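Local structure of protein NRD1 (Saccharomyces cerevisiae, 3CLJ) at residues 124-127 and 128-132; 90-93 and 94-98; 23-26 and 27-31; 3-6 and 7-11. The protein binds the phosphorylated C-terminal domain of RNA polymerase II as part of the Nrd1-Nab3-Sen1 transcription termination complex. All coordinates share one frame; numbering follows the deposited sequence. Where two conformers were deposited one is given.

Contact 1: 124-127 and 128-132; sequences LDIW and DRSGL
Ser-130 reaches back one helical turn to Ile-126 with two donors, and the hydrogen-bonding evidence centres on this pair. The amide N of Ser-130 bonds Ile-126 O at 2.9 Å, and its hydroxyl OG reaches the same oxygen at 2.9 Å. The OG lies 40° out of the carbonyl plane, above it rather than on a lone pair. With OG turned beside its backbone N (chi1 -63°), the hydroxyl folds onto the preceding turn. Replacing Ser-130 by an alanine would probably leave the Ile-126 carbonyl with the backbone amide alone and without its second grip.

Charged groups line another flank. Arg-129 bends at chi2 and chi3, bringing NH2 within 2.7 Å of Asp-128 OD2 in a salt bridge with a weak hydrogen bond. Asp-125 lies alongside the same guanidinium, but its bridge from OD1 to Arg-129 NH2 is long, 3.8 Å, and the oxygen sits well out of the guanidinium plane, so attraction between charges is all it offers. The stronger partner of Asp-125 is Arg-142.

Apolar contact is made where Leu-132 CD2 stands over one face of the Trp-127 indole, a CH-pi contact 4.0 Å from the centroid of its five-membered ring. Asp-66 accepts a hydrogen bond from the indole NE1.

The helix ends here: Gly-131 turns to positive phi, Trp-127 O receives weak bonds from both Gly-131 N (3.0 Å) and Leu-132 N (3.1 Å), and Gly-131 N also makes a long, weak one to Asp-128 O. The pattern fits a Schellman motif closing helix 114-130, with Leu-132 packed on Trp-127.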
ATOM      1  N   LEU A 124      -4.082  -5.738   8.119  1.00 45.38           N
ATOM      2  CA  LEU A 124      -3.827  -4.962   9.364  1.00 44.56           C
ATOM      3  C   LEU A 124      -3.083  -5.769  10.419  1.00 44.52           C
ATOM      4  O   LEU A 124      -2.225  -5.235  11.158  1.00 44.29           O
ATOM      5  CB  LEU A 124      -5.145  -4.385   9.963  1.00 43.45           C
ATOM      6  CG  LEU A 124      -5.680  -3.249   9.060  1.00 45.17           C
ATOM      7  CD1 LEU A 124      -7.090  -2.781   9.444  1.00 44.31           C
ATOM      8  CD2 LEU A 124      -4.653  -2.048   9.071  1.00 41.32           C
ATOM      9  N   ASP A 125      -3.413  -7.060  10.515  1.00 44.90           N
ATOM     10  CA  ASP A 125      -2.765  -7.923  11.516  1.00 45.98           C
ATOM     11  C   ASP A 125      -1.298  -8.189  11.202  1.00 45.70           C
ATOM     12  O   ASP A 125      -0.430  -8.159  12.085  1.00 46.07           O
ATOM     13  CB  ASP A 125      -3.550  -9.227  11.687  1.00 46.43           C
ATOM     14  CG  ASP A 125      -4.862  -9.012  12.442  1.00 50.23           C
ATOM     15  OD1 ASP A 125      -5.015  -7.926  13.059  1.00 52.69           O
ATOM     16  OD2 ASP A 125      -5.742  -9.920  12.434  1.00 53.21           O
ATOM     17  N   ILE A 126      -1.019  -8.428   9.928  1.00 46.55           N
ATOM     18  CA  ILE A 126       0.357  -8.515   9.413  1.00 46.71           C
ATOM     19  C   ILE A 126       1.104  -7.182   9.600  1.00 46.50           C
ATOM     20  O   ILE A 126       2.239  -7.183  10.074  1.00 48.26           O
ATOM     21  CB  ILE A 126       0.320  -8.987   7.924  1.00 47.08           C
ATOM     22  CG1 ILE A 126      -0.012 -10.494   7.853  1.00 47.94           C
ATOM     23  CG2 ILE A 126       1.595  -8.635   7.140  1.00 48.91           C
ATOM     24  CD1 ILE A 126      -0.795 -10.756   6.608  1.00 52.75           C
ATOM     25  N   TRP A 127       0.481  -6.047   9.294  1.00 45.21           N
ATOM     26  CA  TRP A 127       1.145  -4.750   9.549  1.00 45.00           C
ATOM     27  C   TRP A 127       1.508  -4.574  11.024  1.00 45.13           C
ATOM     28  O   TRP A 127       2.605  -4.123  11.378  1.00 44.00           O
ATOM     29  CB  TRP A 127       0.240  -3.608   9.055  1.00 45.60           C
ATOM     30  CG  TRP A 127       0.158  -3.612   7.539  1.00 44.22           C
ATOM     31  CD1 TRP A 127       0.855  -4.476   6.681  1.00 44.98           C
ATOM     32  CD2 TRP A 127      -0.616  -2.758   6.686  1.00 45.08           C
ATOM     33  NE1 TRP A 127       0.578  -4.187   5.387  1.00 45.27           N
ATOM     34  CE2 TRP A 127      -0.305  -3.128   5.337  1.00 44.88           C
ATOM     35  CE3 TRP A 127      -1.490  -1.685   6.908  1.00 45.04           C
ATOM     36  CZ2 TRP A 127      -0.832  -2.469   4.244  1.00 44.70           C
ATOM     37  CZ3 TRP A 127      -2.038  -1.054   5.813  1.00 44.13           C
ATOM     38  CH2 TRP A 127      -1.714  -1.447   4.491  1.00 44.76           C
ATOM     39  N   ASP A 128       0.552  -4.916  11.884  1.00 45.89           N
ATOM     40  CA  ASP A 128       0.725  -4.891  13.337  1.00 47.40           C
ATOM     41  C   ASP A 128       1.897  -5.794  13.742  1.00 48.34           C
ATOM     42  O   ASP A 128       2.807  -5.376  14.452  1.00 48.66           O
ATOM     43  CB  ASP A 128      -0.586  -5.364  14.004  1.00 47.12           C
ATOM     44  CG  ASP A 128      -0.561  -5.266  15.519  1.00 49.34           C
ATOM     45  OD1 ASP A 128      -0.698  -4.140  16.075  1.00 58.75           O
ATOM     46  OD2 ASP A 128      -0.415  -6.309  16.161  1.00 45.44           O
ATOM     47  N   ARG A 129       1.901  -7.035  13.290  1.00 50.29           N
ATOM     48  CA  ARG A 129       3.014  -7.912  13.703  1.00 51.69           C
ATOM     49  C   ARG A 129       4.400  -7.484  13.162  1.00 51.44           C
ATOM     50  O   ARG A 129       5.394  -7.663  13.846  1.00 50.86           O
ATOM     51  CB  ARG A 129       2.694  -9.387  13.494  1.00 52.29           C
ATOM     52  CG  ARG A 129       2.469 -10.118  14.826  1.00 58.83           C
ATOM     53  CD  ARG A 129       1.000 -10.450  15.155  1.00 67.96           C
ATOM     54  NE  ARG A 129       0.076  -9.303  15.070  1.00 72.61           N
ATOM     55  CZ  ARG A 129      -1.229  -9.360  15.353  1.00 75.13           C
ATOM     56  NH1 ARG A 129      -1.798 -10.504  15.757  1.00 76.84           N
ATOM     57  NH2 ARG A 129      -1.971  -8.268  15.249  1.00 76.24           N
ATOM     58  N   SER A 130       4.421  -6.809  11.999  1.00 51.41           N
ATOM     59  CA  SER A 130       5.651  -6.300  11.332  1.00 51.64           C
ATOM     60  C   SER A 130       6.249  -5.011  11.861  1.00 51.14           C
ATOM     61  O   SER A 130       7.455  -4.761  11.659  1.00 50.78           O
ATOM     62  CB  SER A 130       5.380  -6.057   9.838  1.00 51.79           C
ATOM     63  OG  SER A 130       5.058  -7.297   9.222  1.00 57.64           O
ATOM     64  N   GLY A 131       5.416  -4.170  12.485  1.00 49.43           N
ATOM     65  CA  GLY A 131       5.848  -2.838  12.834  1.00 48.21           C
ATOM     66  C   GLY A 131       5.669  -1.857  11.680  1.00 48.02           C
ATOM     67  O   GLY A 131       6.170  -0.742  11.760  1.00 50.03           O
ATOM     68  N   LEU A 132       4.962  -2.242  10.619  1.00 46.58           N
ATOM     69  CA  LEU A 132       4.650  -1.295   9.542  1.00 47.00           C
ATOM     70  C   LEU A 132       3.503  -0.354  10.033  1.00 46.62           C
ATOM     71  O   LEU A 132       2.408  -0.824  10.401  1.00 47.82           O
ATOM     72  CB  LEU A 132       4.284  -1.984   8.193  1.00 46.51           C
ATOM     73  CG  LEU A 132       4.206  -1.033   6.965  1.00 46.73           C
ATOM     74  CD1 LEU A 132       5.600  -0.381   6.662  1.00 41.39           C
ATOM     75  CD2 LEU A 132       3.621  -1.737   5.756  1.00 46.76           C
TER

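Contact 2: 90-93 and 94-98; sequences CAHA and INTLG
Thr-96 and His-92 meet one turn apart near the start of helix 90-111. The hydroxyl OG1 of Thr-96 sits over one face of the imidazole, displaced toward its rim, with His-92 CE1 the nearest ring atom at 3.7 Å. Its place beside the residue's own N (chi1 -58°) turns OG1 back toward the His-92 carbonyl and ring. The His-92 carbonyl receives the Thr-96 amide N in a 2.8 Å bond with a nearly straight N-H...O angle of 163°. Thr-96 OG1 lies 3.0 Å from the same His-92 O, although its proton has another acceptor within reach and that bond is not settled.

Beside this pair, Asn-95 lies against the preceding turn. Its N bonds Ala-91 O at 3.0 Å, while its side-chain CG comes within 3.4 Å of that oxygen without ND2 being well aimed for a bond. With an alanine here that backbone bond would stay, but the flank of the Ala-91 carbonyl would probably be left less covered. Ile-94 similarly lays CG1 3.4 Å from Cys-90 O.

Further out, Ala-93 and Thr-96 pack on Ile-43 of helix 39-52, and Cys-90 and Ala-93 on Tyr-72 of helix 58-77. The His-92 ring bonds Glu-39 through ND1. With its carbonyl engaged by the Thr-96 amide and its ring tied to Glu-39, His-92 is held at backbone and side chain alike, and the imidazole probably has little freedom to turn.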
ATOM      1  N   CYS A  90      14.126   4.961   2.047  1.00 46.60           N
ATOM      2  CA  CYS A  90      13.069   4.083   2.548  1.00 46.76           C
ATOM      3  C   CYS A  90      12.349   4.630   3.780  1.00 46.74           C
ATOM      4  O   CYS A  90      11.165   4.402   3.945  1.00 47.42           O
ATOM      5  CB  CYS A  90      13.616   2.684   2.883  1.00 47.83           C
ATOM      6  SG  CYS A  90      14.370   1.787   1.511  1.00 46.19           S
ATOM      7  N   ALA A  91      13.070   5.315   4.655  1.00 46.20           N
ATOM      8  CA  ALA A  91      12.474   5.880   5.859  1.00 45.87           C
ATOM      9  C   ALA A  91      11.409   6.934   5.509  1.00 45.42           C
ATOM     10  O   ALA A  91      10.320   6.933   6.076  1.00 45.58           O
ATOM     11  CB  ALA A  91      13.552   6.475   6.748  1.00 45.40           C
ATOM     12  N   HIS A  92      11.731   7.803   4.559  1.00 44.96           N
ATOM     13  CA  HIS A  92      10.826   8.854   4.087  1.00 45.15           C
ATOM     14  C   HIS A  92       9.586   8.216   3.407  1.00 44.25           C
ATOM     15  O   HIS A  92       8.444   8.592   3.701  1.00 43.54           O
ATOM     16  CB  HIS A  92      11.579   9.786   3.136  1.00 44.39           C
ATOM     17  CG  HIS A  92      10.739  10.886   2.577  1.00 46.85           C
ATOM     18  ND1 HIS A  92      10.301  10.899   1.265  1.00 46.78           N
ATOM     19  CD2 HIS A  92      10.249  12.011   3.151  1.00 46.84           C
ATOM     20  CE1 HIS A  92       9.570  11.981   1.062  1.00 47.32           C
ATOM     21  NE2 HIS A  92       9.533  12.677   2.186  1.00 47.65           N
ATOM     22  N   ALA A  93       9.835   7.254   2.519  1.00 43.81           N
ATOM     23  CA  ALA A  93       8.771   6.527   1.836  1.00 45.12           C
ATOM     24  C   ALA A  93       7.758   5.984   2.841  1.00 45.85           C
ATOM     25  O   ALA A  93       6.547   6.174   2.660  1.00 46.95           O
ATOM     26  CB  ALA A  93       9.347   5.402   0.962  1.00 43.52           C
ATOM     27  N   ILE A  94       8.254   5.315   3.896  1.00 46.11           N
ATOM     28  CA  ILE A  94       7.399   4.715   4.935  1.00 46.84           C
ATOM     29  C   ILE A  94       6.694   5.794   5.757  1.00 46.70           C
ATOM     30  O   ILE A  94       5.574   5.591   6.198  1.00 47.07           O
ATOM     31  CB  ILE A  94       8.216   3.764   5.880  1.00 46.66           C
ATOM     32  CG1 ILE A  94       8.661   2.504   5.114  1.00 46.55           C
ATOM     33  CG2 ILE A  94       7.379   3.313   7.085  1.00 48.01           C
ATOM     34  CD1 ILE A  94       9.842   1.801   5.813  1.00 48.62           C
ATOM     35  N   ASN A  95       7.356   6.931   5.948  1.00 45.55           N
ATOM     36  CA  ASN A  95       6.755   8.050   6.659  1.00 45.71           C
ATOM     37  C   ASN A  95       5.624   8.646   5.887  1.00 44.27           C
ATOM     38  O   ASN A  95       4.584   8.880   6.463  1.00 44.62           O
ATOM     39  CB  ASN A  95       7.806   9.120   7.038  1.00 46.88           C
ATOM     40  CG  ASN A  95       8.523   8.772   8.326  1.00 51.35           C
ATOM     41  OD1 ASN A  95       7.985   7.998   9.148  1.00 57.11           O
ATOM     42  ND2 ASN A  95       9.755   9.312   8.516  1.00 55.37           N
ATOM     43  N   THR A  96       5.813   8.803   4.575  1.00 43.40           N
ATOM     44  CA  THR A  96       4.776   9.316   3.656  1.00 44.30           C
ATOM     45  C   THR A  96       3.525   8.423   3.646  1.00 43.90           C
ATOM     46  O   THR A  96       2.411   8.918   3.724  1.00 44.15           O
ATOM     47  CB  THR A  96       5.335   9.464   2.229  1.00 44.54           C
ATOM     48  OG1 THR A  96       6.458  10.342   2.277  1.00 42.01           O
ATOM     49  CG2 THR A  96       4.312  10.044   1.223  1.00 45.21           C
ATOM     50  N   LEU A  97       3.741   7.116   3.537  1.00 43.11           N
ATOM     51  CA  LEU A  97       2.688   6.157   3.546  1.00 43.46           C
ATOM     52  C   LEU A  97       1.976   6.209   4.879  1.00 43.81           C
ATOM     53  O   LEU A  97       0.743   6.280   4.901  1.00 44.08           O
ATOM     54  CB  LEU A  97       3.214   4.749   3.278  1.00 41.86           C
ATOM     55  CG  LEU A  97       3.685   4.399   1.877  1.00 44.32           C
ATOM     56  CD1 LEU A  97       4.508   3.087   1.892  1.00 40.64           C
ATOM     57  CD2 LEU A  97       2.483   4.340   0.894  1.00 42.12           C
ATOM     58  N   GLY A  98       2.740   6.143   5.975  1.00 43.86           N
ATOM     59  CA  GLY A  98       2.158   6.264   7.309  1.00 44.21           C
ATOM     60  C   GLY A  98       1.296   7.522   7.489  1.00 44.02           C
ATOM     61  O   GLY A  98       0.241   7.455   8.179  1.00 45.17           O
TER

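Contact 3: 23-26 and 27-31; sequences SRIK and KLTTY
Two donors of Thr-29 grip the carbonyl oxygen of Ile-25. The hydroxyl Thr-29 OG1 is the closer, 2.7 Å from Ile-25 O and 44° out of the carbonyl plane, while Thr-29 N bonds the same oxygen at 2.9 Å. OG1 stands beside the residue's own N (chi1 -60°), which directs it back along the helix and brings it to 4.0 Å from Ile-25 CG2. This hydroxyl also bonds Ser-67 of helix 58-77, so the buried oxygen serves both its own helix and a neighbouring one.

In the all-helical CID domain, helix 22-34 packs against helices 3-11 and 58-77. Ile-25 meets Tyr-63 and Ile-64 of the latter, and Leu-28, whose CG lies 3.5 Å from Arg-24 O, meets Phe-6 of the former.

The next carbonyl serves the exposed flank: Thr-30 N bonds Lys-26 O at 2.8 Å with an angle of 166°, and Thr-29 N adds a weak bond to it. Lys-27 crowds its CB to 3.2 Å from Arg-24 O; from there its chain extends beyond CG until NZ probably bonds Thr-9 OG1 of helix 3-11 and, in the conformer given, Asn-5 OD1.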
ATOM      1  N   SER A  23       2.401 -11.551  -9.499  1.00 42.95           N
ATOM      2  CA  SER A  23       3.536 -11.261 -10.380  1.00 42.75           C
ATOM      3  C   SER A  23       3.657  -9.795 -10.741  1.00 44.17           C
ATOM      4  O   SER A  23       4.771  -9.227 -10.752  1.00 43.59           O
ATOM      5  CB  SER A  23       3.498 -12.162 -11.633  1.00 44.15           C
ATOM      6  OG  SER A  23       2.278 -11.969 -12.314  1.00 41.81           O
ATOM      7  N   ARG A  24       2.534  -9.126 -10.999  1.00 44.04           N
ATOM      8  CA  ARG A  24       2.635  -7.711 -11.291  1.00 43.98           C
ATOM      9  C   ARG A  24       3.039  -6.867 -10.055  1.00 44.39           C
ATOM     10  O   ARG A  24       3.751  -5.880 -10.179  1.00 44.39           O
ATOM     11  CB  ARG A  24       1.320  -7.213 -11.922  1.00 44.96           C
ATOM     12  CG  ARG A  24       1.507  -6.186 -12.955  1.00 48.05           C
ATOM     13  CD  ARG A  24       0.229  -5.890 -13.717  1.00 47.50           C
ATOM     14  NE  ARG A  24      -0.027  -6.935 -14.697  1.00 46.35           N
ATOM     15  CZ  ARG A  24      -1.104  -7.010 -15.473  1.00 43.23           C
ATOM     16  NH1 ARG A  24      -2.062  -6.074 -15.456  1.00 42.54           N
ATOM     17  NH2 ARG A  24      -1.215  -8.028 -16.271  1.00 44.97           N
ATOM     18  N   ILE A  25       2.569  -7.233  -8.870  1.00 43.74           N
ATOM     19  CA  ILE A  25       2.948  -6.540  -7.659  1.00 43.64           C
ATOM     20  C   ILE A  25       4.444  -6.756  -7.381  1.00 43.61           C
ATOM     21  O   ILE A  25       5.161  -5.820  -7.012  1.00 43.42           O
ATOM     22  CB  ILE A  25       2.016  -6.983  -6.426  1.00 45.79           C
ATOM     23  CG1 ILE A  25       0.519  -6.520  -6.666  1.00 45.78           C
ATOM     24  CG2 ILE A  25       2.536  -6.410  -5.093  1.00 45.53           C
ATOM     25  CD1 ILE A  25      -0.582  -7.051  -5.598  1.00 40.77           C
ATOM     26  N   LYS A  26       4.899  -7.996  -7.531  1.00 43.12           N
ATOM     27  CA  LYS A  26       6.314  -8.291  -7.413  1.00 43.86           C
ATOM     28  C   LYS A  26       7.104  -7.360  -8.381  1.00 44.29           C
ATOM     29  O   LYS A  26       8.132  -6.778  -8.006  1.00 45.26           O
ATOM     30  CB  LYS A  26       6.560  -9.759  -7.706  1.00 42.66           C
ATOM     31  CG  LYS A  26       7.977 -10.163  -7.509  1.00 45.99           C
ATOM     32  CD  LYS A  26       8.234 -11.577  -7.937  1.00 49.73           C
ATOM     33  CE  LYS A  26       9.752 -11.747  -8.072  1.00 52.59           C
ATOM     34  NZ  LYS A  26      10.178 -13.127  -7.710  1.00 56.81           N
ATOM     35  N   LYS A  27       6.601  -7.196  -9.601  1.00 43.75           N
ATOM     36  CA  LYS A  27       7.272  -6.347 -10.629  1.00 45.52           C
ATOM     37  C   LYS A  27       7.413  -4.895 -10.124  1.00 44.89           C
ATOM     38  O   LYS A  27       8.482  -4.306 -10.145  1.00 44.34           O
ATOM     39  CB  LYS A  27       6.432  -6.348 -11.914  1.00 45.92           C
ATOM     40  CG  LYS A  27       7.197  -6.161 -13.173  1.00 48.92           C
ATOM     41  CD  LYS A  27       6.350  -5.513 -14.257  1.00 51.45           C
ATOM     42  CE  LYS A  27       7.214  -5.113 -15.479  1.00 54.98           C
ATOM     43  NZ  LYS A  27       6.302  -4.447 -16.417  1.00 56.59           N
ATOM     44  N   LEU A  28       6.318  -4.344  -9.615  1.00 44.00           N
ATOM     45  CA  LEU A  28       6.353  -3.042  -8.996  1.00 44.31           C
ATOM     46  C   LEU A  28       7.309  -2.961  -7.820  1.00 43.59           C
ATOM     47  O   LEU A  28       7.961  -1.930  -7.600  1.00 44.82           O
ATOM     48  CB  LEU A  28       4.925  -2.612  -8.568  1.00 43.53           C
ATOM     49  CG  LEU A  28       3.832  -2.436  -9.628  1.00 43.62           C
ATOM     50  CD1 LEU A  28       2.496  -1.966  -8.932  1.00 43.05           C
ATOM     51  CD2 LEU A  28       4.229  -1.461 -10.797  1.00 40.70           C
ATOM     52  N   THR A  29       7.397  -4.044  -7.060  1.00 43.37           N
ATOM     53  CA  THR A  29       8.130  -4.043  -5.795  1.00 43.31           C
ATOM     54  C   THR A  29       9.639  -4.082  -6.090  1.00 43.33           C
ATOM     55  O   THR A  29      10.458  -3.389  -5.439  1.00 41.52           O
ATOM     56  CB  THR A  29       7.690  -5.218  -4.912  1.00 43.59           C
ATOM     57  OG1 THR A  29       6.275  -5.094  -4.631  1.00 44.43           O
ATOM     58  CG2 THR A  29       8.460  -5.219  -3.592  1.00 43.07           C
ATOM     59  N   THR A  30       9.997  -4.882  -7.090  1.00 43.18           N
ATOM     60  CA  THR A  30      11.387  -4.929  -7.549  1.00 45.30           C
ATOM     61  C   THR A  30      11.838  -3.579  -8.106  1.00 44.86           C
ATOM     62  O   THR A  30      12.943  -3.107  -7.792  1.00 44.88           O
ATOM     63  CB  THR A  30      11.613  -6.091  -8.529  1.00 44.84           C
ATOM     64  OG1 THR A  30      11.335  -7.303  -7.812  1.00 47.65           O
ATOM     65  CG2 THR A  30      13.080  -6.121  -9.047  1.00 46.54           C
ATOM     66  N   TYR A  31      10.958  -2.932  -8.869  1.00 44.42           N
ATOM     67  CA  TYR A  31      11.268  -1.611  -9.364  1.00 43.72           C
ATOM     68  C   TYR A  31      11.471  -0.654  -8.176  1.00 44.15           C
ATOM     69  O   TYR A  31      12.400   0.151  -8.187  1.00 44.81           O
ATOM     70  CB  TYR A  31      10.171  -1.080 -10.301  1.00 44.13           C
ATOM     71  CG  TYR A  31      10.545   0.296 -10.837  1.00 44.46           C
ATOM     72  CD1 TYR A  31      11.220   0.407 -12.031  1.00 45.91           C
ATOM     73  CD2 TYR A  31      10.252   1.477 -10.110  1.00 43.04           C
ATOM     74  CE1 TYR A  31      11.602   1.651 -12.541  1.00 45.87           C
ATOM     75  CE2 TYR A  31      10.643   2.724 -10.595  1.00 45.77           C
ATOM     76  CZ  TYR A  31      11.329   2.801 -11.820  1.00 44.89           C
ATOM     77  OH  TYR A  31      11.735   4.005 -12.362  1.00 42.38           O
TER

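Contact 4: 3-6 and 7-11; sequences FQNF and VATLE
The Phe-3 ring overlaps the CG2 methyl of Val-7, its CE2 coming within 3.4 Å of that carbon, a tight apolar approach that is oblique to the ring. Both belong to helix 3-11, the first helix of the modelled chain, within the CID fold, and they stand one turn apart. Val-7 sets CG1 opposite its own N (chi1 171°), which leaves CG2 beside that N and facing the preceding turn where the ring lies. The ring also meets Lys-41 in a cation-pi contact. On another flank of Val-7, the bent side chain of Gln-4 lays OE1 3.7 Å from Val-7 CB.

Away from this apolar patch, the buried Thr-9 holds the Asn-5 carbonyl with two donors. Its hydroxyl OG1 lies 2.7 Å from Asn-5 O, and its amide N reaches the same oxygen at 2.9 Å, the two arriving from opposite faces of the carbonyl plane. Asn-5 was deposited in two conformers, so the approach of its OD1, whose stronger partner is Lys-27, to Thr-9 is doubtful.

Phe-6 and Leu-10 turn to the interior, packing on Ile-42 and on Leu-45 and Tyr-49 of helix 39-52, while Phe-6 meets Tyr-31 with ring planes about 35° apart. In the backbone, Leu-10 N bonds Phe-6 O at 2.8 Å with an angle of 172°, and Leu-10 CB lies 3.5 Å from that same oxygen.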
ATOM      1  N   PHE A   3      10.738   4.210 -15.467  1.00 45.90           N
ATOM      2  CA  PHE A   3       9.650   4.820 -14.766  1.00 45.79           C
ATOM      3  C   PHE A   3       8.353   4.730 -15.560  1.00 45.74           C
ATOM      4  O   PHE A   3       7.312   4.375 -15.009  1.00 44.97           O
ATOM      5  CB  PHE A   3       9.922   6.271 -14.322  1.00 45.49           C
ATOM      6  CG  PHE A   3       8.831   6.788 -13.411  1.00 47.46           C
ATOM      7  CD1 PHE A   3       8.638   6.212 -12.146  1.00 46.06           C
ATOM      8  CD2 PHE A   3       7.938   7.750 -13.847  1.00 47.90           C
ATOM      9  CE1 PHE A   3       7.608   6.626 -11.315  1.00 49.42           C
ATOM     10  CE2 PHE A   3       6.907   8.169 -13.026  1.00 46.47           C
ATOM     11  CZ  PHE A   3       6.736   7.624 -11.761  1.00 46.95           C
ATOM     12  N   GLN A   4       8.421   5.066 -16.847  1.00 45.13           N
ATOM     13  CA  GLN A   4       7.251   4.963 -17.696  1.00 45.47           C
ATOM     14  C   GLN A   4       6.667   3.560 -17.699  1.00 44.96           C
ATOM     15  O   GLN A   4       5.461   3.428 -17.699  1.00 45.27           O
ATOM     16  CB  GLN A   4       7.515   5.453 -19.132  1.00 45.30           C
ATOM     17  CG  GLN A   4       6.849   6.810 -19.477  1.00 49.57           C
ATOM     18  CD  GLN A   4       5.580   7.110 -18.656  1.00 53.06           C
ATOM     19  OE1 GLN A   4       4.658   6.263 -18.512  1.00 56.13           O
ATOM     20  NE2 GLN A   4       5.561   8.291 -18.058  1.00 53.63           N
ATOM     21  N   ASN A   5       7.514   2.529 -17.705  1.00 44.73           N
ATOM     22  CA  ASN A   5       7.066   1.125 -17.535  1.00 44.87           C
ATOM     23  C   ASN A   5       6.368   0.912 -16.178  1.00 44.92           C
ATOM     24  O   ASN A   5       5.375   0.177 -16.091  1.00 44.84           O
ATOM     25  CB  ASN A   5       8.264   0.158 -17.715  0.50 44.51           C
ATOM     26  CG  ASN A   5       7.863  -1.324 -17.769  0.50 45.06           C
ATOM     27  OD1 ASN A   5       6.839  -1.741 -17.237  0.50 41.96           O
ATOM     28  ND2 ASN A   5       8.720  -2.138 -18.392  0.50 45.75           N
ATOM     29  N   PHE A   6       6.893   1.532 -15.115  1.00 45.02           N
ATOM     30  CA  PHE A   6       6.273   1.458 -13.800  1.00 45.51           C
ATOM     31  C   PHE A   6       4.839   2.046 -13.785  1.00 45.12           C
ATOM     32  O   PHE A   6       3.904   1.420 -13.289  1.00 44.65           O
ATOM     33  CB  PHE A   6       7.121   2.165 -12.736  1.00 45.81           C
ATOM     34  CG  PHE A   6       6.526   2.066 -11.339  1.00 46.97           C
ATOM     35  CD1 PHE A   6       6.814   0.972 -10.510  1.00 48.32           C
ATOM     36  CD2 PHE A   6       5.639   3.053 -10.858  1.00 48.58           C
ATOM     37  CE1 PHE A   6       6.274   0.880  -9.215  1.00 43.78           C
ATOM     38  CE2 PHE A   6       5.107   2.963  -9.589  1.00 48.89           C
ATOM     39  CZ  PHE A   6       5.420   1.853  -8.764  1.00 46.00           C
ATOM     40  N   VAL A   7       4.708   3.244 -14.345  1.00 44.98           N
ATOM     41  CA  VAL A   7       3.412   3.930 -14.489  1.00 44.51           C
ATOM     42  C   VAL A   7       2.407   3.064 -15.264  1.00 45.00           C
ATOM     43  O   VAL A   7       1.320   2.786 -14.742  1.00 44.46           O
ATOM     44  CB  VAL A   7       3.585   5.346 -15.123  1.00 43.44           C
ATOM     45  CG1 VAL A   7       2.253   5.981 -15.470  1.00 43.26           C
ATOM     46  CG2 VAL A   7       4.324   6.234 -14.199  1.00 41.55           C
ATOM     47  N   ALA A   8       2.786   2.624 -16.475  1.00 43.77           N
ATOM     48  CA  ALA A   8       1.957   1.727 -17.284  1.00 44.35           C
ATOM     49  C   ALA A   8       1.609   0.417 -16.569  1.00 45.50           C
ATOM     50  O   ALA A   8       0.484  -0.054 -16.685  1.00 46.76           O
ATOM     51  CB  ALA A   8       2.604   1.461 -18.750  1.00 43.96           C
ATOM     52  N   THR A   9       2.544  -0.161 -15.813  1.00 45.68           N
ATOM     53  CA  THR A   9       2.289  -1.412 -15.105  1.00 45.92           C
ATOM     54  C   THR A   9       1.297  -1.194 -13.928  1.00 46.87           C
ATOM     55  O   THR A   9       0.346  -1.986 -13.740  1.00 45.05           O
ATOM     56  CB  THR A   9       3.607  -2.046 -14.605  1.00 46.37           C
ATOM     57  OG1 THR A   9       4.432  -2.338 -15.749  1.00 47.26           O
ATOM     58  CG2 THR A   9       3.359  -3.317 -13.796  1.00 44.21           C
ATOM     59  N   LEU A  10       1.504  -0.092 -13.190  1.00 45.78           N
ATOM     60  CA  LEU A  10       0.518   0.330 -12.215  1.00 46.18           C
ATOM     61  C   LEU A  10      -0.890   0.603 -12.832  1.00 46.38           C
ATOM     62  O   LEU A  10      -1.889   0.010 -12.367  1.00 46.71           O
ATOM     63  CB  LEU A  10       1.029   1.494 -11.339  1.00 45.46           C
ATOM     64  CG  LEU A  10       0.032   1.876 -10.232  1.00 46.13           C
ATOM     65  CD1 LEU A  10      -0.196   0.851  -9.082  1.00 42.86           C
ATOM     66  CD2 LEU A  10       0.452   3.129  -9.697  1.00 47.43           C
ATOM     67  N   GLU A  11      -0.976   1.485 -13.836  1.00 45.08           N
ATOM     68  CA  GLU A  11      -2.222   1.701 -14.523  1.00 44.91           C
ATOM     69  C   GLU A  11      -2.920   0.405 -15.000  1.00 45.47           C
ATOM     70  O   GLU A  11      -4.163   0.353 -15.020  1.00 45.24           O
ATOM     71  CB  GLU A  11      -2.056   2.697 -15.728  1.00 46.20           C
ATOM     72  CG  GLU A  11      -1.768   4.146 -15.325  1.00 42.47           C
ATOM     73  CD  GLU A  11      -1.158   5.002 -16.417  1.00 45.78           C
ATOM     74  OE1 GLU A  11      -0.687   4.481 -17.467  1.00 47.89           O
ATOM     75  OE2 GLU A  11      -1.142   6.233 -16.217  1.00 45.46           O
TER

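Overall arrangement
All four are local contacts between neighbouring turns, each on a different helix of an all-helical fold. Contact 2 lies nearest the chain's centre, about 11 Å from it, with no exposed residue among those touching; contact 4 lies farthest, at about 16 Å, and contacts 1, 3 and 4 mix buried and exposed residues. Contacts 3 and 4 touch through Lys-27, which probably bonds Asn-5 and Thr-9, and through Leu-28 against Phe-6; contact 1 meets contact 2 where Leu-132 packs on Ile-94. In contacts 1, 3 and 4 a hydroxyl grips a carbonyl alongside the backbone amide; in contact 2 that bond is unsettled. Contact 1 alone combines a salt-bridge network with a helix end.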